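Local structure of Mono(ADP-ribosyl)transferase SpvB (Salmonella typhimurium, 2GWM) at residues Q6-Y11 / E66-L71; R135-V140 / E146-F151. The protein probably modifies actin by ADP-ribosylation of an arginine through this C-terminal catalytic domain of the toxin, using NAD+ and so blocking actin filament assembly. All blocks are in the same frame, centred on the assembly; numbering follows the deposited sequence.

Contact 1 of 2, residues Q6-Y11 / E66-L71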
loop_
_atom_site.group_PDB
_atom_site.type_symbol
_atom_site.label_atom_id
_atom_site.label_comp_id
_atom_site.label_asym_id
_atom_site.label_seq_id
_atom_site.Cartn_x
_atom_site.Cartn_y
_atom_site.Cartn_z
ATOM N N GLN A 6 -8.884 1.896 -16.355
ATOM C CA GLN A 6 -8.363 3.223 -16.595
ATOM C C GLN A 6 -8.300 4.051 -15.304
ATOM O O GLN A 6 -7.368 4.839 -15.113
ATOM C CB GLN A 6 -9.226 3.936 -17.638
ATOM C CG GLN A 6 -9.172 3.344 -19.014
ATOM C CD GLN A 6 -9.994 4.163 -19.995
ATOM O OE1 GLN A 6 -9.683 5.332 -20.241
ATOM N NE2 GLN A 6 -11.045 3.569 -20.553
ATOM N N ALA A 7 -9.278 3.881 -14.433
ATOM C CA ALA A 7 -9.222 4.548 -13.126
ATOM C C ALA A 7 -8.038 4.054 -12.290
ATOM O O ALA A 7 -7.386 4.848 -11.678
ATOM C CB ALA A 7 -10.501 4.416 -12.398
ATOM N N LEU A 8 -7.770 2.748 -12.320
ATOM C CA LEU A 8 -6.595 2.198 -11.648
ATOM C C LEU A 8 -5.305 2.738 -12.206
ATOM O O LEU A 8 -4.342 3.041 -11.454
ATOM C CB LEU A 8 -6.620 0.662 -11.759
ATOM C CG LEU A 8 -5.394 -0.089 -11.140
ATOM C CD1 LEU A 8 -5.288 0.227 -9.665
ATOM C CD2 LEU A 8 -5.616 -1.560 -11.374
ATOM N N ARG A 9 -5.213 2.884 -13.517
ATOM C CA ARG A 9 -4.037 3.536 -14.117
ATOM C C ARG A 9 -3.842 4.933 -13.552
ATOM O O ARG A 9 -2.731 5.323 -13.201
ATOM C CB ARG A 9 -4.167 3.605 -15.645
ATOM C CG ARG A 9 -4.103 2.256 -16.373
ATOM C CD ARG A 9 -4.205 2.430 -17.910
ATOM N NE ARG A 9 -4.031 1.158 -18.580
ATOM C CZ ARG A 9 -2.856 0.552 -18.797
ATOM N NH1 ARG A 9 -1.691 1.110 -18.451
ATOM N NH2 ARG A 9 -2.845 -0.645 -19.390
ATOM N N TYR A 10 -4.931 5.694 -13.431
ATOM C CA TYR A 10 -4.848 7.045 -12.887
ATOM C C TYR A 10 -4.425 7.040 -11.423
ATOM O O TYR A 10 -3.620 7.850 -11.006
ATOM C CB TYR A 10 -6.215 7.726 -13.042
ATOM C CG TYR A 10 -6.209 9.123 -12.529
ATOM C CD1 TYR A 10 -5.857 10.171 -13.336
ATOM C CD2 TYR A 10 -6.569 9.397 -11.215
ATOM C CE1 TYR A 10 -5.840 11.448 -12.847
ATOM C CE2 TYR A 10 -6.529 10.664 -10.704
ATOM C CZ TYR A 10 -6.212 11.706 -11.532
ATOM O OH TYR A 10 -6.220 13.024 -11.096
ATOM N N TYR A 11 -4.990 6.143 -10.625
ATOM C CA TYR A 11 -4.565 5.901 -9.252
ATOM C C TYR A 11 -3.041 5.747 -9.207
ATOM O O TYR A 11 -2.376 6.381 -8.408
ATOM C CB TYR A 11 -5.231 4.612 -8.719
ATOM C CG TYR A 11 -4.622 4.249 -7.399
ATOM C CD1 TYR A 11 -5.100 4.782 -6.221
ATOM C CD2 TYR A 11 -3.537 3.400 -7.339
ATOM C CE1 TYR A 11 -4.475 4.477 -4.996
ATOM C CE2 TYR A 11 -2.910 3.121 -6.112
ATOM C CZ TYR A 11 -3.365 3.665 -4.968
ATOM O OH TYR A 11 -2.709 3.370 -3.771
ATOM N N GLU A 66 -12.276 -2.081 -8.341
ATOM C CA GLU A 66 -12.797 -3.072 -9.278
ATOM C C GLU A 66 -11.788 -3.299 -10.403
ATOM O O GLU A 66 -11.612 -4.456 -10.811
ATOM C CB GLU A 66 -14.133 -2.623 -9.829
ATOM C CG GLU A 66 -14.644 -3.495 -10.954
ATOM C CD GLU A 66 -14.907 -4.908 -10.590
ATOM O OE1 GLU A 66 -15.132 -5.152 -9.375
ATOM O OE2 GLU A 66 -14.860 -5.765 -11.535
ATOM N N GLY A 67 -11.150 -2.241 -10.916
ATOM C CA GLY A 67 -10.119 -2.451 -11.894
ATOM C C GLY A 67 -9.046 -3.389 -11.345
ATOM O O GLY A 67 -8.599 -4.298 -11.992
ATOM N N LEU A 68 -8.643 -3.134 -10.117
ATOM C CA LEU A 68 -7.626 -3.958 -9.502
ATOM C C LEU A 68 -8.064 -5.395 -9.408
ATOM O O LEU A 68 -7.316 -6.316 -9.763
ATOM C CB LEU A 68 -7.337 -3.424 -8.121
ATOM C CG LEU A 68 -6.248 -4.117 -7.309
ATOM C CD1 LEU A 68 -4.926 -4.052 -7.940
ATOM C CD2 LEU A 68 -6.175 -3.520 -5.932
ATOM N N SER A 69 -9.268 -5.605 -8.862
ATOM C CA SER A 69 -9.798 -6.948 -8.687
ATOM C C SER A 69 -9.833 -7.731 -10.014
ATOM O O SER A 69 -9.695 -8.957 -10.035
ATOM C CB SER A 69 -11.142 -6.877 -8.008
ATOM O OG SER A 69 -11.758 -8.135 -7.801
ATOM N N SER A 70 -10.003 -7.041 -11.141
ATOM C CA SER A 70 -10.183 -7.702 -12.421
ATOM C C SER A 70 -8.882 -8.169 -13.028
ATOM O O SER A 70 -8.880 -8.912 -14.010
ATOM C CB SER A 70 -10.902 -6.761 -13.379
ATOM O OG SER A 70 -10.027 -5.745 -13.830
ATOM N N LEU A 71 -7.765 -7.796 -12.403
ATOM C CA LEU A 71 -6.482 -8.226 -12.878
ATOM C C LEU A 71 -6.222 -9.670 -12.484
ATOM O O LEU A 71 -6.822 -10.204 -11.546
ATOM C CB LEU A 71 -5.379 -7.331 -12.303
ATOM C CG LEU A 71 -5.380 -5.856 -12.721
ATOM C CD1 LEU A 71 -4.246 -5.056 -12.115
ATOM C CD2 LEU A 71 -5.339 -5.696 -14.206
#

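Contact 2 of 2, residues R135-V140 / E146-F151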
loop_
_atom_site.group_PDB
_atom_site.type_symbol
_atom_site.label_atom_id
_atom_site.label_comp_id
_atom_site.label_asym_id
_atom_site.label_seq_id
_atom_site.Cartn_x
_atom_site.Cartn_y
_atom_site.Cartn_z
ATOM N N ARG A 135 -3.084 -7.893 -6.230
ATOM C CA ARG A 135 -2.908 -8.162 -7.641
ATOM C C ARG A 135 -1.684 -7.465 -8.180
ATOM O O ARG A 135 -1.356 -6.315 -7.823
ATOM C CB ARG A 135 -4.125 -7.705 -8.443
ATOM C CG ARG A 135 -5.424 -8.342 -8.071
ATOM C CD ARG A 135 -5.469 -9.745 -8.554
ATOM N NE ARG A 135 -6.771 -10.347 -8.308
ATOM C CZ ARG A 135 -7.146 -10.907 -7.148
ATOM N NH1 ARG A 135 -6.338 -10.931 -6.108
ATOM N NH2 ARG A 135 -8.344 -11.451 -7.028
ATOM N N ILE A 136 -0.940 -8.182 -8.994
ATOM C CA ILE A 136 0.202 -7.607 -9.673
ATOM C C ILE A 136 -0.297 -6.649 -10.752
ATOM O O ILE A 136 -1.155 -6.974 -11.562
ATOM C CB ILE A 136 1.057 -8.707 -10.340
ATOM C CG1 ILE A 136 1.737 -9.574 -9.264
ATOM C CG2 ILE A 136 2.058 -8.095 -11.322
ATOM C CD1 ILE A 136 2.817 -8.992 -8.516
ATOM N N LEU A 137 0.275 -5.458 -10.761
ATOM C CA LEU A 137 -0.216 -4.410 -11.656
ATOM C C LEU A 137 0.262 -4.612 -13.071
ATOM O O LEU A 137 -0.487 -4.356 -14.032
ATOM C CB LEU A 137 0.216 -3.052 -11.176
ATOM C CG LEU A 137 -0.666 -2.180 -10.303
ATOM C CD1 LEU A 137 -2.045 -2.697 -9.899
ATOM C CD2 LEU A 137 -0.067 -1.230 -9.450
ATOM N N GLY A 138 1.500 -5.062 -13.209
ATOM C CA GLY A 138 2.095 -5.205 -14.517
ATOM C C GLY A 138 2.047 -3.875 -15.264
ATOM O O GLY A 138 2.432 -2.839 -14.725
ATOM N N ASP A 139 1.545 -3.932 -16.488
ATOM C CA ASP A 139 1.564 -2.774 -17.353
ATOM C C ASP A 139 0.514 -1.727 -16.977
ATOM O O ASP A 139 0.482 -0.648 -17.550
ATOM C CB ASP A 139 1.326 -3.171 -18.796
ATOM C CG ASP A 139 1.680 -2.048 -19.752
ATOM O OD1 ASP A 139 2.832 -1.574 -19.715
ATOM O OD2 ASP A 139 0.806 -1.630 -20.518
ATOM N N VAL A 140 -0.345 -2.040 -16.029
ATOM C CA VAL A 140 -1.265 -1.042 -15.493
ATOM C C VAL A 140 -0.494 0.021 -14.716
ATOM O O VAL A 140 -0.930 1.170 -14.606
ATOM C CB VAL A 140 -2.312 -1.676 -14.634
ATOM C CG1 VAL A 140 -3.142 -0.625 -13.968
ATOM C CG2 VAL A 140 -3.166 -2.539 -15.514
ATOM N N GLU A 146 9.054 -2.061 -12.209
ATOM C CA GLU A 146 9.130 -2.269 -10.769
ATOM C C GLU A 146 7.849 -2.983 -10.421
ATOM O O GLU A 146 6.757 -2.402 -10.488
ATOM C CB GLU A 146 9.340 -0.957 -9.971
ATOM C CG GLU A 146 8.350 0.201 -10.230
ATOM C CD GLU A 146 8.943 1.400 -11.025
ATOM O OE1 GLU A 146 9.486 1.211 -12.153
ATOM O OE2 GLU A 146 8.855 2.542 -10.515
ATOM N N ALA A 147 7.972 -4.282 -10.203
ATOM C CA ALA A 147 6.844 -5.100 -9.823
ATOM C C ALA A 147 6.144 -4.526 -8.628
ATOM O O ALA A 147 6.754 -4.063 -7.677
ATOM C CB ALA A 147 7.261 -6.539 -9.555
ATOM N N GLU A 148 4.814 -4.537 -8.708
ATOM C CA GLU A 148 3.997 -4.017 -7.615
ATOM C C GLU A 148 2.804 -4.892 -7.481
ATOM O O GLU A 148 2.082 -5.093 -8.467
ATOM C CB GLU A 148 3.607 -2.584 -7.908
ATOM C CG GLU A 148 2.794 -1.946 -6.814
ATOM C CD GLU A 148 2.577 -0.457 -7.023
ATOM O OE1 GLU A 148 2.931 0.075 -8.126
ATOM O OE2 GLU A 148 2.016 0.144 -6.080
ATOM N N MET A 149 2.548 -5.348 -6.264
ATOM C CA MET A 149 1.301 -6.009 -5.918
ATOM C C MET A 149 0.503 -5.028 -5.065
ATOM O O MET A 149 0.957 -4.599 -3.995
ATOM C CB MET A 149 1.559 -7.261 -5.084
ATOM C CG MET A 149 0.281 -7.776 -4.540
ATOM S SD MET A 149 0.292 -9.506 -4.186
ATOM C CE MET A 149 -0.134 -9.730 -5.820
ATOM N N LEU A 150 -0.655 -4.596 -5.569
ATOM C CA LEU A 150 -1.472 -3.622 -4.889
ATOM C C LEU A 150 -2.672 -4.372 -4.295
ATOM O O LEU A 150 -3.231 -5.279 -4.908
ATOM C CB LEU A 150 -1.971 -2.564 -5.900
ATOM C CG LEU A 150 -2.697 -1.394 -5.263
ATOM C CD1 LEU A 150 -1.809 -0.525 -4.516
ATOM C CD2 LEU A 150 -3.345 -0.562 -6.378
ATOM N N PHE A 151 -3.045 -3.968 -3.081
ATOM C CA PHE A 151 -4.185 -4.472 -2.368
ATOM C C PHE A 151 -5.217 -3.375 -2.222
ATOM O O PHE A 151 -4.878 -2.234 -2.004
ATOM C CB PHE A 151 -3.739 -4.917 -0.957
ATOM C CG PHE A 151 -2.863 -6.156 -0.936
ATOM C CD1 PHE A 151 -3.378 -7.395 -0.684
ATOM C CD2 PHE A 151 -1.525 -6.057 -1.236
ATOM C CE1 PHE A 151 -2.577 -8.527 -0.667
ATOM C CE2 PHE A 151 -0.744 -7.153 -1.246
ATOM C CZ PHE A 151 -1.263 -8.380 -0.966
HETATM O O HOH W 1 3.858 -5.166 -11.494
HETATM O O HOH W 2 4.552 -3.089 -13.054
#

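Contact 1 of 2, residues Q6-Y11 / E66-L71
The carbonyl oxygen of Gly-67, a residue whose backbone is packed by Leu-8, receives a hydrogen bond from the hydroxyl of its own segment's Ser-70, with OG and O 2.7 Å apart. The hydroxyl comes in tilted 27° from the carbonyl plane, and the backbone N of Ser-70 adds a weak second bond, so the oxygen is held by the side chain and, weakly, by the main chain of Ser-70. Across the contact no hydrogen bond forms, and between 6-11 and 66-71 every close approach is made by one methyl group, CD2 of Leu-8. It lies 3.6 Å from both the N and the CA of Leu-68. Leu-8 CD2 is also 3.9 Å from Gly-67 C, and thus rests on the peptide link between the two residues. CG placed opposite the backbone N (chi1 177°) and a turn at chi2 (60°) bring CD2 to the other helix. Gly-67 puts no side chain in the way, and its CA comes to 5.8 Å from CA of Leu-8. Leu-71 returns its CD1 to 3.8 Å from CD2 of Leu-8, methyl against methyl. The contact thus joins helices 3-24 and 50-69 in the N-terminal helical layer, where Leu-8 and Leu-68 both also pack on Leu-150 of strand 149-151.

Contact 2 of 2, residues R135-V140 / E146-F151
The Leu-137 side chain runs alongside that of Glu-148, both projecting in the same direction, where a short antiparallel ladder of the ADP-ribosyltransferase domain adjoins its ExE motif, Glu-146 to Glu-148. Glu-148, the predicted catalytic glutamate, is stretched out (chi1 -178°), with OE1 modelled 3.5 Å from CD2 of Leu-137. Its other oxygen, OE2, is hydrogen-bonded to Ser-111, likewise a predicted active-site residue. CD1 of Leu-137 comes slantwise onto CB of Leu-150, but the leucine's branch is distorted in the model, so its exact methyl positions are doubtful. On the face carrying Ile-136 and Met-149 the side chains meet at about a right angle. A bend at chi3 of Met-149 (-86°) swings CE across to the neighbouring strand, 3.9 Å from CG1 of Ile-136 and 3.5 Å from N of Arg-135. Reciprocal backbone hydrogen bonds join Arg-135 and Leu-150, while Ile-136 and Met-149 form the non-hydrogen-bonded pair. Leu-137 N then donates to Glu-148 O (2.9 Å, C=O...N angle 177°), continuing the ladder's pattern to the predicted active-site residue. Beyond the paired residues, where both chains are loop, a water joins them by accepting from Gly-138 N at 2.9 Å and from Glu-148 N at 3.0 Å.

Contact 1 is buried helix packing, apolar across its interface; contact 2 is partly buried and held mainly by hydrogen bonds between backbones. Their centres are about 10 Å apart, and they touch directly. Leu-68 of helix 50-69 packs against Leu-137, while Arg-9 NH1 of helix 3-24 probably bonds to Asp-139 O, so both helices of 6-11 / 66-71 meet the 135-140 segment. Leu-150 is the residue of 146-151 on which both helices converge, an apolar meeting point within an otherwise more polar contact. Polar chemistry concentrates in 135-140 / 146-151, which contains the predicted catalytic glutamate; Leu-68 has its side chain about 8 Å from that of Glu-148.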